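Local coordinates for Mll3558 protein (Mesorhizobium loti, PDB 3RD6), which is of unknown function but belongs to the AHA1 family of Bet v 1-like proteins and may bind a small hydrophobic ligand or act as a co-chaperone, at residues A31-R34 against R35-D39. Residues are numbered along the deposited sequence; the frame is centred on the assembly and turned at random.
Sequences ATVR and RWRVD
The carbonyl of V33 takes two backbone donors, W36 N and R37 N, each 3.3 Å from V33 O. Both bonds are weak, although the one from R37 is nearly straight, with an N-H...O angle of 170°. One residue earlier, R35 N donates a hydrogen bond to T32 O (2.9 Å, N-H...O 154°). Together these i to i+3 and i to i+4 bonds link the backbones of 31-34 and 35-39 in turn-like fashion. A chi1 of 53° sets CG of W36 over its own backbone, and the indole turns back to bring CD1 to 3.2 Å from T32 O. NE1 of the buried W36 is hydrogen-bonded to A26 O, and F27 meets the ring edge-to-face; a leucine here would probably leave A26 O without that donor and F27 without its aromatic partner. V33 runs alongside the R37 chain, its CG1 over one guanidinium face, 3.6 Å from R37 CZ, while R37 NH2 forms a salt bridge to E58 OE2. The R35 guanidinium turns one face to T32 CA, 3.7 Å from R35 CZ; its NE makes a long, weak ion pair with E148 OE2, and T32 OG1 bonds to D29 OD2. V33 and R37 both touch F50 of outer strand 47-50, T32 reaches helix 20-28, and W36 packs on L145 of helix 131-148, consistent with the helix-grip (Bet v 1-like) fold, whose long C-terminal helix packs on an antiparallel sheet.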
loop_
_atom_site.group_PDB
_atom_site.type_symbol
_atom_site.label_atom_id
_atom_site.label_comp_id
_atom_site.label_asym_id
_atom_site.label_seq_id
_atom_site.Cartn_x
_atom_site.Cartn_y
_atom_site.Cartn_z
ATOM N N ALA A 31 -19.644 -7.412 10.053
ATOM C CA ALA A 31 -19.963 -8.408 11.079
ATOM C C ALA A 31 -19.171 -9.711 10.899
ATOM O O ALA A 31 -18.466 -10.155 11.815
ATOM C CB ALA A 31 -21.454 -8.702 11.065
ATOM N N THR A 32 -19.295 -10.326 9.725
ATOM C CA THR A 32 -18.577 -11.558 9.464
ATOM C C THR A 32 -17.089 -11.339 9.734
ATOM O O THR A 32 -16.457 -12.102 10.470
ATOM C CB THR A 32 -18.754 -12.028 8.011
ATOM O OG1 THR A 32 -20.115 -12.381 7.791
ATOM C CG2 THR A 32 -17.879 -13.245 7.734
ATOM N N VAL A 33 -16.537 -10.285 9.141
ATOM C CA VAL A 33 -15.124 -9.984 9.310
ATOM C C VAL A 33 -14.724 -10.006 10.777
ATOM O O VAL A 33 -13.731 -10.638 11.141
ATOM C CB VAL A 33 -14.762 -8.600 8.693
ATOM C CG1 VAL A 33 -13.296 -8.296 8.882
ATOM C CG2 VAL A 33 -15.091 -8.587 7.229
ATOM N N ARG A 34 -15.510 -9.340 11.616
ATOM C CA ARG A 34 -15.207 -9.256 13.049
ATOM C C ARG A 34 -15.206 -10.574 13.797
ATOM O O ARG A 34 -15.017 -10.584 15.005
ATOM C CB ARG A 34 -16.174 -8.303 13.763
ATOM C CG ARG A 34 -16.038 -6.838 13.360
ATOM C CD ARG A 34 -16.598 -5.913 14.448
ATOM N NE ARG A 34 -15.979 -6.181 15.743
ATOM C CZ ARG A 34 -15.857 -5.290 16.719
ATOM N NH1 ARG A 34 -16.309 -4.049 16.563
ATOM N NH2 ARG A 34 -15.265 -5.641 17.854
ATOM N N ARG A 35 -15.416 -11.684 13.102
ATOM C CA ARG A 35 -15.438 -12.970 13.781
ATOM C C ARG A 35 -14.247 -13.872 13.478
ATOM O O ARG A 35 -13.869 -14.693 14.312
ATOM C CB ARG A 35 -16.762 -13.687 13.501
ATOM C CG ARG A 35 -17.982 -12.868 13.941
ATOM C CD ARG A 35 -19.264 -13.696 13.969
ATOM N NE ARG A 35 -19.643 -14.188 12.645
ATOM C CZ ARG A 35 -20.496 -13.579 11.825
ATOM N NH1 ARG A 35 -21.079 -12.444 12.181
ATOM N NH2 ARG A 35 -20.773 -14.107 10.641
ATOM N N TRP A 36 -13.638 -13.732 12.303
ATOM C CA TRP A 36 -12.470 -14.558 11.995
ATOM C C TRP A 36 -11.125 -13.831 12.120
ATOM O O TRP A 36 -10.115 -14.465 12.397
ATOM C CB TRP A 36 -12.581 -15.217 10.605
ATOM C CG TRP A 36 -12.871 -14.312 9.439
ATOM C CD1 TRP A 36 -14.078 -13.767 9.106
ATOM C CD2 TRP A 36 -11.958 -13.923 8.402
ATOM N NE1 TRP A 36 -13.975 -13.068 7.922
ATOM C CE2 TRP A 36 -12.684 -13.141 7.473
ATOM C CE3 TRP A 36 -10.595 -14.151 8.171
ATOM C CZ2 TRP A 36 -12.094 -12.600 6.324
ATOM C CZ3 TRP A 36 -10.007 -13.611 7.026
ATOM C CH2 TRP A 36 -10.756 -12.841 6.123
ATOM N N ARG A 37 -11.117 -12.510 11.946
ATOM C CA ARG A 37 -9.886 -11.731 12.063
ATOM C C ARG A 37 -9.798 -10.980 13.397
ATOM O O ARG A 37 -8.727 -10.897 14.006
ATOM C CB ARG A 37 -9.796 -10.710 10.939
ATOM C CG ARG A 37 -9.757 -11.277 9.546
ATOM C CD ARG A 37 -10.055 -10.157 8.578
ATOM N NE ARG A 37 -9.477 -8.914 9.085
ATOM C CZ ARG A 37 -9.721 -7.719 8.572
ATOM N NH1 ARG A 37 -10.539 -7.600 7.533
ATOM N NH2 ARG A 37 -9.142 -6.652 9.095
ATOM N N VAL A 38 -10.928 -10.416 13.819
ATOM C CA VAL A 38 -11.032 -9.674 15.065
ATOM C C VAL A 38 -12.111 -10.331 15.935
ATOM O O VAL A 38 -12.863 -11.174 15.453
ATOM C CB VAL A 38 -11.427 -8.182 14.806
ATOM C CG1 VAL A 38 -11.564 -7.407 16.114
ATOM C CG2 VAL A 38 -10.393 -7.520 13.923
ATOM N N ASP A 39 -12.166 -9.967 17.216
ATOM C CA ASP A 39 -13.168 -10.510 18.125
ATOM C C ASP A 39 -14.335 -9.521 18.248
ATOM O O ASP A 39 -15.126 -9.349 17.323
ATOM C CB ASP A 39 -12.572 -10.760 19.517
ATOM C CG ASP A 39 -11.529 -11.862 19.530
ATOM O OD1 ASP A 39 -10.404 -11.632 19.044
ATOM O OD2 ASP A 39 -11.848 -12.958 20.027
#